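Sortase, SrtB family (Streptococcus pneumoniae PCS8235, PDB 4Y4Q) probably acts as a cysteine transpeptidase of the sortase B family in formation of the type II pilus of the pneumococcus. Local coordinates at residues T80-P85 against G139-F144; T125-H130 against R217-S222; A145-F150 against A204-D209; I169-E174 against I234-I239. One frame throughout, in Å; residues are numbered along the deposited sequence.

Contact 1: residues T80-P85 against G139-F144; sequences TNIDYP and GDVAKF
The carboxylate of Asp140 meets the backbone and side chain of Asn81. Asn81 N approaches OD2 from above the carboxylate plane, about 40° out of it. The Asn81 and Asp140 side chains cross at about a right angle, while their amide and carboxylate planes are 31° apart. The ring of Phe144 takes Ile82 CD1 obliquely, 3.9 Å from CE1, and Val141 C lies at its edge, in the ring plane. The bond from Asn81 N to Asp140 OD2 is nearly straight; at 2.5 Å it is shorter than such a bond should be, and its exact length is doubtful. Asn81 ND2 adds only a weak bond to Asp140 OD1, 3.2 Å long. Thr80 OG1 sits between its own backbone N and carbonyl carbon (chi1 73°). From there it accepts from Ile82 N at 3.0 Å, an ST turn, and it also bonds to Val77 O. Ile82 CD1 lies 4.3 Å from Val141 CG2. Phe144 also packs on Val77 and Val235 of the sheet. Lys143 NZ makes a weak salt bridge to Asp140 OD1, 3.4 Å away. The carboxylate thus takes the backbone N of Asn81, with weaker help from ND2 and Lys143, and the neighbouring lysine would probably favour its charged form.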
loop_
_atom_site.group_PDB
_atom_site.type_symbol
_atom_site.label_atom_id
_atom_site.label_comp_id
_atom_site.label_asym_id
_atom_site.label_seq_id
_atom_site.Cartn_x
_atom_site.Cartn_y
_atom_site.Cartn_z
ATOM N N THR A 80 -3.565 6.537 12.488
ATOM C CA THR A 80 -3.813 5.093 12.476
ATOM C C THR A 80 -2.629 4.292 13.004
ATOM O O THR A 80 -1.584 4.866 13.314
ATOM C CB THR A 80 -4.099 4.575 11.066
ATOM O OG1 THR A 80 -2.881 4.556 10.310
ATOM C CG2 THR A 80 -5.142 5.440 10.359
ATOM N N ASN A 81 -2.799 2.971 13.093
ATOM C CA ASN A 81 -1.703 2.069 13.457
ATOM C C ASN A 81 -0.874 1.633 12.245
ATOM O O ASN A 81 -0.072 0.715 12.330
ATOM C CB ASN A 81 -2.234 0.830 14.185
ATOM C CG ASN A 81 -2.888 1.167 15.522
ATOM O OD1 ASN A 81 -2.347 1.941 16.318
ATOM N ND2 ASN A 81 -4.064 0.589 15.770
ATOM N N ILE A 82 -1.086 2.276 11.107
ATOM C CA ILE A 82 -0.296 1.965 9.922
ATOM C C ILE A 82 1.000 2.749 10.012
ATOM O O ILE A 82 1.039 3.948 9.706
ATOM C CB ILE A 82 -1.060 2.322 8.657
ATOM C CG1 ILE A 82 -2.433 1.640 8.699
ATOM C CG2 ILE A 82 -0.260 1.919 7.426
ATOM C CD1 ILE A 82 -3.270 1.803 7.444
ATOM N N ASP A 83 1.920 2.164 10.753
ATOM C CA ASP A 83 3.263 2.656 10.868
ATOM C C ASP A 83 4.016 1.381 10.654
ATOM O O ASP A 83 3.815 0.407 11.378
ATOM C CB ASP A 83 3.524 3.203 12.269
ATOM C CG ASP A 83 4.865 3.901 12.381
ATOM O OD1 ASP A 83 5.273 4.567 11.406
ATOM O OD2 ASP A 83 5.510 3.786 13.444
ATOM N N TYR A 84 4.881 1.367 9.662
ATOM C CA TYR A 84 5.597 0.132 9.384
ATOM C C TYR A 84 6.834 0.347 8.520
ATOM O O TYR A 84 6.835 1.195 7.616
ATOM C CB TYR A 84 4.669 -0.845 8.642
ATOM C CG TYR A 84 3.439 -1.284 9.417
ATOM C CD1 TYR A 84 3.557 -1.899 10.663
ATOM C CD2 TYR A 84 2.162 -1.116 8.884
ATOM C CE1 TYR A 84 2.432 -2.312 11.374
ATOM C CE2 TYR A 84 1.032 -1.529 9.586
ATOM C CZ TYR A 84 1.175 -2.122 10.829
ATOM O OH TYR A 84 0.058 -2.532 11.523
ATOM N N PRO A 85 7.893 -0.430 8.788
ATOM C CA PRO A 85 9.036 -0.466 7.873
ATOM C C PRO A 85 8.607 -1.156 6.598
ATOM O O PRO A 85 7.738 -2.032 6.649
ATOM C CB PRO A 85 10.045 -1.351 8.605
ATOM C CG PRO A 85 9.215 -2.216 9.512
ATOM C CD PRO A 85 8.060 -1.342 9.932
ATOM N N GLY A 139 -5.008 -4.521 11.442
ATOM C CA GLY A 139 -6.405 -4.267 11.728
ATOM C C GLY A 139 -6.936 -2.952 11.205
ATOM O O GLY A 139 -8.108 -2.882 10.831
ATOM N N ASP A 140 -6.094 -1.917 11.170
ATOM C CA ASP A 140 -6.553 -0.596 10.733
ATOM C C ASP A 140 -6.891 -0.565 9.246
ATOM O O ASP A 140 -7.714 0.248 8.808
ATOM C CB ASP A 140 -5.545 0.504 11.093
ATOM C CG ASP A 140 -5.655 0.961 12.558
ATOM O OD1 ASP A 140 -6.245 0.243 13.397
ATOM O OD2 ASP A 140 -5.128 2.048 12.874
ATOM N N VAL A 141 -6.288 -1.452 8.461
ATOM C CA VAL A 141 -6.606 -1.460 7.033
ATOM C C VAL A 141 -8.100 -1.713 6.805
ATOM O O VAL A 141 -8.766 -0.966 6.082
ATOM C CB VAL A 141 -5.748 -2.471 6.242
ATOM C CG1 VAL A 141 -6.006 -2.336 4.748
ATOM C CG2 VAL A 141 -4.281 -2.236 6.519
ATOM N N ALA A 142 -8.628 -2.746 7.455
ATOM C CA ALA A 142 -10.038 -3.105 7.334
ATOM C C ALA A 142 -10.973 -2.008 7.847
ATOM O O ALA A 142 -12.153 -1.983 7.487
ATOM C CB ALA A 142 -10.314 -4.398 8.080
ATOM N N LYS A 143 -10.466 -1.107 8.693
ATOM C CA LYS A 143 -11.325 -0.060 9.251
ATOM C C LYS A 143 -11.703 0.948 8.183
ATOM O O LYS A 143 -12.670 1.691 8.342
ATOM C CB LYS A 143 -10.670 0.654 10.438
ATOM C CG LYS A 143 -10.333 -0.242 11.609
ATOM C CD LYS A 143 -10.008 0.589 12.843
ATOM C CE LYS A 143 -9.473 -0.284 13.975
ATOM N NZ LYS A 143 -9.108 0.553 15.155
ATOM N N PHE A 144 -10.945 0.975 7.090
ATOM C CA PHE A 144 -11.278 1.860 5.975
ATOM C C PHE A 144 -12.565 1.431 5.258
ATOM O O PHE A 144 -13.074 2.152 4.403
ATOM C CB PHE A 144 -10.106 1.957 4.986
ATOM C CG PHE A 144 -8.956 2.796 5.490
ATOM C CD1 PHE A 144 -7.959 2.237 6.279
ATOM C CD2 PHE A 144 -8.886 4.150 5.192
ATOM C CE1 PHE A 144 -6.901 3.023 6.756
ATOM C CE2 PHE A 144 -7.827 4.943 5.663
ATOM C CZ PHE A 144 -6.839 4.380 6.445
#

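Contact 2: residues T125-H130 against R217-S222; sequences TIIYGH and RIILLS
Two parallel neighbours of the central sortase sheet, strands 124-129 and 218-225, pair here. Their short segments run 4.7 Å apart at closest approach, with an angle of 23° between their directions. Five backbone hydrogen bonds join them. Thr125 N gives to Ile218 O and Leu220 N gives to Thr125 O. Ile127 N then bonds to Leu220 O at 2.8 Å, almost straight at 177°. Ser222 N to Ile127 O and Gly129 N to Ser222 O complete the ladder. Ile127, Ile219 and Leu221 share one face with Thr125. CG1 of Ile127 stands between the backbone N and carbonyl carbon (chi1 65°), which turns the chain across to the partner strand. CD1 of Ile127 therefore lies 3.6 Å from Ile219 CG2, and CG1 of Ile127 lies 3.8 Å from Leu221 CD1. Ile110 and Leu112 of the next strand also pack on Ile127. The other face carries Ile126, Leu220, Tyr128 and Ser222. Here Ile126 CG1 is 4.3 Å from Leu220 CB, and Ser222 CB comes obliquely to the Tyr128 ring, 4.3 Å from CD1. The hydroxyls of this face have partners beyond the two strands: Tyr128 OH bonds to Asp113, and Ser222 OG to Tyr183. At the start of the pair a water lies 2.8 Å from Ile218 O and also close to Thr125 OG1. The regular parallel ladder, with both faces largely buried, is typical of the core of the sortase beta-barrel.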
loop_
_atom_site.group_PDB
_atom_site.type_symbol
_atom_site.label_atom_id
_atom_site.label_comp_id
_atom_site.label_asym_id
_atom_site.label_seq_id
_atom_site.Cartn_x
_atom_site.Cartn_y
_atom_site.Cartn_z
ATOM N N THR A 125 2.524 0.180 -7.364
ATOM C CA THR A 125 3.357 -0.627 -6.473
ATOM C C THR A 125 2.463 -1.294 -5.440
ATOM O O THR A 125 1.676 -0.623 -4.745
ATOM C CB THR A 125 4.375 0.237 -5.713
ATOM O OG1 THR A 125 5.181 0.984 -6.641
ATOM C CG2 THR A 125 5.271 -0.648 -4.857
ATOM N N ILE A 126 2.583 -2.611 -5.323
ATOM C CA ILE A 126 1.698 -3.358 -4.436
ATOM C C ILE A 126 2.491 -3.805 -3.216
ATOM O O ILE A 126 3.578 -4.392 -3.342
ATOM C CB ILE A 126 1.076 -4.571 -5.153
ATOM C CG1 ILE A 126 0.372 -4.102 -6.433
ATOM C CG2 ILE A 126 0.111 -5.323 -4.233
ATOM C CD1 ILE A 126 -0.270 -5.212 -7.221
ATOM N N ILE A 127 1.966 -3.489 -2.034
ATOM C CA ILE A 127 2.663 -3.807 -0.791
ATOM C C ILE A 127 1.741 -4.617 0.123
ATOM O O ILE A 127 0.539 -4.349 0.197
ATOM C CB ILE A 127 3.193 -2.528 -0.109
ATOM C CG1 ILE A 127 2.057 -1.627 0.335
ATOM C CG2 ILE A 127 4.069 -1.724 -1.073
ATOM C CD1 ILE A 127 2.549 -0.330 0.954
ATOM N N TYR A 128 2.307 -5.613 0.800
ATOM C CA TYR A 128 1.519 -6.620 1.501
ATOM C C TYR A 128 1.746 -6.584 3.010
ATOM O O TYR A 128 2.882 -6.459 3.467
ATOM C CB TYR A 128 1.890 -8.025 0.993
ATOM C CG TYR A 128 1.704 -8.215 -0.497
ATOM C CD1 TYR A 128 0.437 -8.416 -1.044
ATOM C CD2 TYR A 128 2.797 -8.208 -1.359
ATOM C CE1 TYR A 128 0.264 -8.596 -2.422
ATOM C CE2 TYR A 128 2.637 -8.386 -2.732
ATOM C CZ TYR A 128 1.369 -8.580 -3.254
ATOM O OH TYR A 128 1.205 -8.760 -4.612
ATOM N N GLY A 129 0.669 -6.712 3.781
ATOM C CA GLY A 129 0.800 -6.987 5.201
ATOM C C GLY A 129 0.218 -8.356 5.512
ATOM O O GLY A 129 -0.995 -8.539 5.412
ATOM N N HIS A 130 1.065 -9.313 5.885
ATOM C CA HIS A 130 0.600 -10.670 6.169
ATOM C C HIS A 130 0.144 -10.812 7.610
ATOM O O HIS A 130 0.934 -10.623 8.531
ATOM C CB HIS A 130 1.705 -11.699 5.907
ATOM C CG HIS A 130 2.369 -11.558 4.572
ATOM N ND1 HIS A 130 1.679 -11.642 3.381
ATOM C CD2 HIS A 130 3.667 -11.357 4.242
ATOM C CE1 HIS A 130 2.523 -11.489 2.374
ATOM N NE2 HIS A 130 3.735 -11.314 2.870
ATOM N N ARG A 217 2.081 8.195 -9.509
ATOM C CA ARG A 217 2.461 6.886 -9.001
ATOM C C ARG A 217 1.528 6.546 -7.858
ATOM O O ARG A 217 1.202 7.411 -7.039
ATOM C CB ARG A 217 3.907 6.897 -8.513
ATOM C CG ARG A 217 4.947 6.962 -9.646
ATOM C CD ARG A 217 6.321 7.157 -9.052
ATOM N NE ARG A 217 6.375 8.377 -8.255
ATOM C CZ ARG A 217 7.052 8.511 -7.115
ATOM N NH1 ARG A 217 7.747 7.487 -6.618
ATOM N NH2 ARG A 217 7.035 9.677 -6.474
ATOM N N ILE A 218 1.083 5.296 -7.807
ATOM C CA ILE A 218 0.192 4.875 -6.737
ATOM C C ILE A 218 0.695 3.644 -5.994
ATOM O O ILE A 218 1.599 2.923 -6.456
ATOM C CB ILE A 218 -1.214 4.619 -7.256
ATOM C CG1 ILE A 218 -1.241 3.370 -8.132
ATOM C CG2 ILE A 218 -1.733 5.835 -8.054
ATOM C CD1 ILE A 218 -2.618 3.152 -8.687
ATOM N N ILE A 219 0.104 3.414 -4.831
ATOM C CA ILE A 219 0.469 2.289 -3.989
ATOM C C ILE A 219 -0.801 1.542 -3.568
ATOM O O ILE A 219 -1.793 2.168 -3.173
ATOM C CB ILE A 219 1.169 2.780 -2.735
ATOM C CG1 ILE A 219 2.523 3.391 -3.089
ATOM C CG2 ILE A 219 1.354 1.655 -1.753
ATOM C CD1 ILE A 219 3.202 4.025 -1.893
ATOM N N LEU A 220 -0.774 0.215 -3.663
ATOM C CA LEU A 220 -1.868 -0.604 -3.157
ATOM C C LEU A 220 -1.391 -1.310 -1.906
ATOM O O LEU A 220 -0.446 -2.111 -1.944
ATOM C CB LEU A 220 -2.337 -1.645 -4.177
ATOM C CG LEU A 220 -3.163 -1.184 -5.385
ATOM C CD1 LEU A 220 -2.290 -0.445 -6.384
ATOM C CD2 LEU A 220 -3.818 -2.364 -6.063
ATOM N N LEU A 221 -2.030 -1.010 -0.786
ATOM C CA LEU A 221 -1.659 -1.678 0.455
ATOM C C LEU A 221 -2.716 -2.731 0.739
ATOM O O LEU A 221 -3.895 -2.411 0.923
ATOM C CB LEU A 221 -1.554 -0.673 1.607
ATOM C CG LEU A 221 -1.479 -1.243 3.032
ATOM C CD1 LEU A 221 -0.301 -2.173 3.202
ATOM C CD2 LEU A 221 -1.412 -0.108 4.055
ATOM N N SER A 222 -2.286 -3.985 0.797
ATOM C CA SER A 222 -3.216 -5.110 0.809
ATOM C C SER A 222 -3.016 -5.988 2.037
ATOM O O SER A 222 -1.880 -6.319 2.388
ATOM C CB SER A 222 -2.986 -5.946 -0.466
ATOM O OG SER A 222 -3.643 -7.208 -0.412
HETATM O O HOH W 1 4.289 3.204 -7.258
#

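Contact 3: residues A145-F150 against A204-D209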
loop_
_atom_site.group_PDB
_atom_site.type_symbol
_atom_site.label_atom_id
_atom_site.label_comp_id
_atom_site.label_asym_id
_atom_site.label_seq_id
_atom_site.Cartn_x
_atom_site.Cartn_y
_atom_site.Cartn_z
ATOM N N ALA A 145 -13.104 0.267 5.614
ATOM C CA ALA A 145 -14.398 -0.141 5.075
ATOM C C ALA A 145 -15.538 0.693 5.664
ATOM O O ALA A 145 -16.639 0.721 5.112
ATOM C CB ALA A 145 -14.639 -1.625 5.304
ATOM N N ASP A 146 -15.269 1.375 6.776
ATOM C CA ASP A 146 -16.249 2.272 7.395
ATOM C C ASP A 146 -16.196 3.672 6.770
ATOM O O ASP A 146 -15.118 4.265 6.637
ATOM C CB ASP A 146 -16.026 2.352 8.906
ATOM C CG ASP A 146 -17.047 3.238 9.599
ATOM O OD1 ASP A 146 -18.241 2.858 9.647
ATOM O OD2 ASP A 146 -16.652 4.316 10.099
ATOM N N GLN A 147 -17.359 4.184 6.375
ATOM C CA GLN A 147 -17.460 5.465 5.677
ATOM C C GLN A 147 -16.724 6.579 6.427
ATOM O O GLN A 147 -15.877 7.272 5.866
ATOM C CB GLN A 147 -18.941 5.845 5.487
ATOM C CG GLN A 147 -19.193 7.083 4.600
ATOM C CD GLN A 147 -18.731 6.878 3.156
ATOM O OE1 GLN A 147 -17.649 7.333 2.757
ATOM N NE2 GLN A 147 -19.544 6.178 2.372
ATOM N N GLU A 148 -17.044 6.728 7.706
ATOM C CA GLU A 148 -16.464 7.777 8.538
ATOM C C GLU A 148 -14.940 7.667 8.676
ATOM O O GLU A 148 -14.208 8.639 8.483
ATOM C CB GLU A 148 -17.132 7.736 9.913
ATOM C CG GLU A 148 -16.996 8.991 10.732
ATOM C CD GLU A 148 -17.854 8.936 11.988
ATOM O OE1 GLU A 148 -19.090 8.754 11.857
ATOM O OE2 GLU A 148 -17.286 9.054 13.100
ATOM N N PHE A 149 -14.458 6.479 9.012
ATOM C CA PHE A 149 -13.027 6.276 9.150
ATOM C C PHE A 149 -12.337 6.573 7.809
ATOM O O PHE A 149 -11.277 7.218 7.767
ATOM C CB PHE A 149 -12.758 4.840 9.614
ATOM C CG PHE A 149 -11.338 4.590 10.056
ATOM C CD1 PHE A 149 -10.345 4.318 9.121
ATOM C CD2 PHE A 149 -11.003 4.604 11.404
ATOM C CE1 PHE A 149 -9.032 4.079 9.514
ATOM C CE2 PHE A 149 -9.695 4.361 11.811
ATOM C CZ PHE A 149 -8.706 4.100 10.858
ATOM N N PHE A 150 -12.941 6.126 6.714
ATOM C CA PHE A 150 -12.390 6.417 5.393
ATOM C C PHE A 150 -12.352 7.920 5.121
ATOM O O PHE A 150 -11.365 8.430 4.605
ATOM C CB PHE A 150 -13.194 5.731 4.280
ATOM C CG PHE A 150 -12.677 6.038 2.893
ATOM C CD1 PHE A 150 -11.671 5.258 2.324
ATOM C CD2 PHE A 150 -13.173 7.118 2.170
ATOM C CE1 PHE A 150 -11.178 5.534 1.046
ATOM C CE2 PHE A 150 -12.691 7.403 0.890
ATOM C CZ PHE A 150 -11.690 6.609 0.327
ATOM N N ALA A 204 -14.478 0.075 -6.468
ATOM C CA ALA A 204 -14.183 0.673 -5.169
ATOM C C ALA A 204 -15.341 0.476 -4.194
ATOM O O ALA A 204 -16.501 0.568 -4.593
ATOM C CB ALA A 204 -13.902 2.150 -5.334
ATOM N N MET A 205 -15.039 0.210 -2.924
ATOM C CA MET A 205 -16.080 0.211 -1.895
ATOM C C MET A 205 -16.253 1.638 -1.365
ATOM O O MET A 205 -17.370 2.083 -1.096
ATOM C CB MET A 205 -15.748 -0.770 -0.771
ATOM C CG MET A 205 -16.671 -0.631 0.451
ATOM S SD MET A 205 -16.525 -1.985 1.635
ATOM C CE MET A 205 -17.917 -1.642 2.722
ATOM N N HIS A 206 -15.136 2.348 -1.209
ATOM C CA HIS A 206 -15.169 3.799 -1.008
ATOM C C HIS A 206 -14.103 4.419 -1.914
ATOM O O HIS A 206 -13.088 3.785 -2.219
ATOM C CB HIS A 206 -14.879 4.172 0.459
ATOM C CG HIS A 206 -15.833 3.566 1.444
ATOM N ND1 HIS A 206 -17.149 3.961 1.548
ATOM C CD2 HIS A 206 -15.659 2.591 2.370
ATOM C CE1 HIS A 206 -17.748 3.254 2.493
ATOM N NE2 HIS A 206 -16.863 2.419 3.009
ATOM N N LYS A 207 -14.322 5.657 -2.339
ATOM C CA LYS A 207 -13.301 6.369 -3.098
ATOM C C LYS A 207 -13.548 7.849 -2.973
ATOM O O LYS A 207 -14.659 8.259 -2.653
ATOM C CB LYS A 207 -13.330 5.966 -4.578
ATOM C CG LYS A 207 -14.636 6.326 -5.279
ATOM C CD LYS A 207 -14.610 5.865 -6.731
ATOM C CE LYS A 207 -15.997 5.944 -7.346
ATOM N NZ LYS A 207 -15.944 5.651 -8.795
ATOM N N ARG A 208 -12.509 8.651 -3.194
ATOM C CA ARG A 208 -12.684 10.103 -3.288
ATOM C C ARG A 208 -12.148 10.550 -4.632
ATOM O O ARG A 208 -11.211 9.958 -5.154
ATOM C CB ARG A 208 -11.967 10.850 -2.150
ATOM C CG ARG A 208 -10.516 10.431 -1.914
ATOM C CD ARG A 208 -9.825 11.341 -0.878
ATOM N NE ARG A 208 -10.535 11.349 0.400
ATOM C CZ ARG A 208 -10.306 10.491 1.388
ATOM N NH1 ARG A 208 -9.367 9.567 1.250
ATOM N NH2 ARG A 208 -11.014 10.565 2.518
ATOM N N ASP A 209 -12.743 11.589 -5.195
ATOM C CA ASP A 209 -12.288 12.102 -6.476
ATOM C C ASP A 209 -11.014 12.931 -6.293
ATOM O O ASP A 209 -11.055 13.997 -5.687
ATOM C CB ASP A 209 -13.389 12.956 -7.109
ATOM C CG ASP A 209 -13.215 13.115 -8.605
ATOM O OD1 ASP A 209 -12.069 13.348 -9.052
ATOM O OD2 ASP A 209 -14.222 12.995 -9.338
#
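Two hydrogen bonds reach backbone carbonyls on the turn and helix of 145-150. His206 NE2 gives to Ala145 O at 2.7 Å. The oxygen lies in the imidazole plane, but the donor stands well above the carbonyl plane, 63° out of it. This bond places the proton on NE2. Arg208 NH2 gives to Phe150 O at 3.0 Å, with the oxygen close to the guanidinium plane. The second nitrogen, NH1, bonds to Ile169 O, which spreads the guanidinium between the helix and the sheet.

Flat groups make the second kind of contact. The Arg208 guanidinium lies flat on the Phe150 ring, with centres 4.6 Å apart and planes only 2° apart, a parallel stack. The chain bends at chi3 (57°) to bring the group round over the ring. His206 CB is held over the centre of a Phe150 face, a CH-pi contact 3.6 Å from the centroid. Gln147 CA makes a looser, off-centre CH-pi contact with the imidazole, 4.3 Å from its centroid.

Apolar contact is smaller. The extended Met205 chain brings SD to 4.1 Å from Ala145 CB. Its methyl CE lies 3.6 Å from Ala145 O.

Within 145-150, Asp146 is the N-cap of helix 147-152, and its OD2 accepts from Phe149 N. Met205 and His206 form a classic beta bulge opposite Met172 of strand 163-176. The contact thus fastens the start of helix 147-152 to short strand 206-207 at the margin of the sheet, while Phe150 also packs on Phe144, just after helix 139-143.

Contact 4: residues I169-E174 against I234-I239; sequences IFEMLE and IVVAKI
Val236 O is gripped by two successive amides of the facing strand. Phe170 N bonds to it at 2.9 Å, and Glu171 N adds a weak bond at 3.4 Å. Both residues face Val236, which makes a classic beta bulge and shifts the register by one. Past the bulge the antiparallel ladder is regular. Val236 N gives to Glu171 O at 2.8 Å, and Leu173 and Ile234 exchange a pair of bonds between their backbone N and O atoms.

CG of Phe170 stands between the backbone N and the carbonyl carbon (chi1 63°). This torsion folds the ring back across the partner strand, with one face over Val236 O, offset toward the rim, and its edge at the backbone N of Lys238. Its CZ touches Val236 CG1 at 3.5 Å. Leu173 and Ile234 lie side by side and point the same way; Leu173 CD1 is 3.5 Å from Ile234 CB, a tight fit. Leu200 and Leu201 of helix 190-202 cover this face, on Leu173 and Phe170 respectively.

On the other face, CG of Met172 rests 3.7 Å from Val235 CG1. Ile169 CG1 lies 4.2 Å from Ala237 CB.

Apart from the backbone ladder the contact is almost wholly apolar. Peptide hydrogen bonds set the register, and packed aliphatic and aromatic groups fill both sides of a buried strand pair.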
loop_
_atom_site.group_PDB
_atom_site.type_symbol
_atom_site.label_atom_id
_atom_site.label_comp_id
_atom_site.label_asym_id
_atom_site.label_seq_id
_atom_site.Cartn_x
_atom_site.Cartn_y
_atom_site.Cartn_z
ATOM N N ILE A 169 -4.667 9.000 0.364
ATOM C CA ILE A 169 -5.525 7.855 0.072
ATOM C C ILE A 169 -6.714 8.275 -0.809
ATOM O O ILE A 169 -7.364 9.292 -0.534
ATOM C CB ILE A 169 -6.017 7.192 1.376
ATOM C CG1 ILE A 169 -4.844 6.535 2.100
ATOM C CG2 ILE A 169 -7.072 6.140 1.094
ATOM C CD1 ILE A 169 -5.208 6.022 3.463
ATOM N N PHE A 170 -7.008 7.511 -1.865
ATOM C CA PHE A 170 -8.207 7.807 -2.659
ATOM C C PHE A 170 -9.197 6.656 -2.807
ATOM O O PHE A 170 -10.277 6.838 -3.368
ATOM C CB PHE A 170 -7.853 8.354 -4.047
ATOM C CG PHE A 170 -7.090 7.390 -4.899
ATOM C CD1 PHE A 170 -7.750 6.473 -5.710
ATOM C CD2 PHE A 170 -5.707 7.394 -4.889
ATOM C CE1 PHE A 170 -7.033 5.577 -6.505
ATOM C CE2 PHE A 170 -4.990 6.501 -5.673
ATOM C CZ PHE A 170 -5.659 5.596 -6.478
ATOM N N GLU A 171 -8.852 5.473 -2.324
ATOM C CA GLU A 171 -9.754 4.341 -2.517
ATOM C C GLU A 171 -9.584 3.226 -1.489
ATOM O O GLU A 171 -8.460 2.936 -1.051
ATOM C CB GLU A 171 -9.610 3.763 -3.946
ATOM C CG GLU A 171 -10.375 2.463 -4.139
ATOM C CD GLU A 171 -10.421 1.959 -5.582
ATOM O OE1 GLU A 171 -9.967 2.671 -6.508
ATOM O OE2 GLU A 171 -10.923 0.829 -5.783
ATOM N N MET A 172 -10.699 2.607 -1.100
ATOM C CA MET A 172 -10.638 1.316 -0.409
ATOM C C MET A 172 -11.470 0.307 -1.192
ATOM O O MET A 172 -12.562 0.624 -1.697
ATOM C CB MET A 172 -11.185 1.422 1.020
ATOM C CG MET A 172 -10.696 0.324 1.973
ATOM S SD MET A 172 -11.710 -1.176 2.036
ATOM C CE MET A 172 -13.261 -0.475 1.662
ATOM N N LEU A 173 -10.978 -0.919 -1.292
ATOM C CA LEU A 173 -11.790 -1.925 -1.946
ATOM C C LEU A 173 -11.573 -3.255 -1.287
ATOM O O LEU A 173 -10.568 -3.437 -0.591
ATOM C CB LEU A 173 -11.503 -1.984 -3.455
ATOM C CG LEU A 173 -10.099 -2.125 -4.052
ATOM C CD1 LEU A 173 -9.463 -3.383 -3.605
ATOM C CD2 LEU A 173 -10.204 -2.213 -5.561
ATOM N N GLU A 174 -12.506 -4.174 -1.508
ATOM C CA GLU A 174 -12.360 -5.554 -1.059
ATOM C C GLU A 174 -12.408 -6.444 -2.287
ATOM O O GLU A 174 -13.247 -6.246 -3.168
ATOM C CB GLU A 174 -13.474 -5.929 -0.063
ATOM C CG GLU A 174 -13.404 -5.139 1.260
ATOM C CD GLU A 174 -14.573 -5.416 2.210
ATOM O OE1 GLU A 174 -15.533 -6.120 1.814
ATOM O OE2 GLU A 174 -14.533 -4.920 3.359
ATOM N N ILE A 234 -7.880 -3.725 0.623
ATOM C CA ILE A 234 -6.878 -2.854 0.020
ATOM C C ILE A 234 -7.212 -1.376 0.205
ATOM O O ILE A 234 -8.365 -0.971 0.001
ATOM C CB ILE A 234 -6.735 -3.146 -1.491
ATOM C CG1 ILE A 234 -6.277 -4.591 -1.737
ATOM C CG2 ILE A 234 -5.773 -2.154 -2.164
ATOM C CD1 ILE A 234 -6.340 -4.996 -3.195
ATOM N N VAL A 235 -6.230 -0.568 0.621
ATOM C CA VAL A 235 -6.361 0.884 0.470
ATOM C C VAL A 235 -5.389 1.341 -0.600
ATOM O O VAL A 235 -4.286 0.810 -0.708
ATOM C CB VAL A 235 -6.167 1.724 1.784
ATOM C CG1 VAL A 235 -7.250 1.424 2.775
ATOM C CG2 VAL A 235 -4.811 1.505 2.397
ATOM N N VAL A 236 -5.808 2.300 -1.417
ATOM C CA VAL A 236 -4.945 2.784 -2.493
ATOM C C VAL A 236 -4.629 4.261 -2.299
ATOM O O VAL A 236 -5.519 5.071 -2.018
ATOM C CB VAL A 236 -5.583 2.584 -3.875
ATOM C CG1 VAL A 236 -4.515 2.682 -4.953
ATOM C CG2 VAL A 236 -6.257 1.224 -3.955
ATOM N N ALA A 237 -3.363 4.609 -2.463
ATOM C CA ALA A 237 -2.911 5.972 -2.229
ATOM C C ALA A 237 -2.089 6.485 -3.401
ATOM O O ALA A 237 -1.336 5.715 -4.033
ATOM C CB ALA A 237 -2.083 6.020 -0.979
ATOM N N LYS A 238 -2.219 7.784 -3.673
ATOM C CA LYS A 238 -1.343 8.461 -4.626
ATOM C C LYS A 238 -0.108 8.962 -3.899
ATOM O O LYS A 238 -0.203 9.479 -2.777
ATOM C CB LYS A 238 -2.061 9.654 -5.231
ATOM C CG LYS A 238 -1.178 10.540 -6.108
ATOM C CD LYS A 238 -2.001 11.686 -6.694
ATOM C CE LYS A 238 -1.148 12.614 -7.561
ATOM N NZ LYS A 238 -1.966 13.703 -8.190
ATOM N N ILE A 239 1.055 8.837 -4.530
ATOM C CA ILE A 239 2.253 9.449 -3.968
ATOM C C ILE A 239 2.326 10.916 -4.404
ATOM O O ILE A 239 2.176 11.231 -5.590
ATOM C CB ILE A 239 3.512 8.690 -4.380
ATOM C CG1 ILE A 239 3.352 7.206 -4.036
ATOM C CG2 ILE A 239 4.741 9.277 -3.693
ATOM C CD1 ILE A 239 4.569 6.354 -4.386
#

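In the fold
All four contacts reach one mixed sheet of the sortase domain. Contacts 2 and 4 form its middle: their centres lie 9 Å apart, and strands 218-225 and 231-240 are neighbours that join them through backbone bonds. Contact 3 lies 9 Å from contact 4 between centres and touches it where strand 206-207 pairs with strand 163-176. It is about 17 Å from contact 2 between centres, without touching it. Contact 1 brings helix 139-143 against the sheet; Phe144 links it to contacts 3 and 4. Along the chain contact 1 closes before contacts 3 and 4 open, whereas contacts 1 and 2 cross, as do 2 and 4. Distant parts of the sequence are thus interlocked in one compact domain.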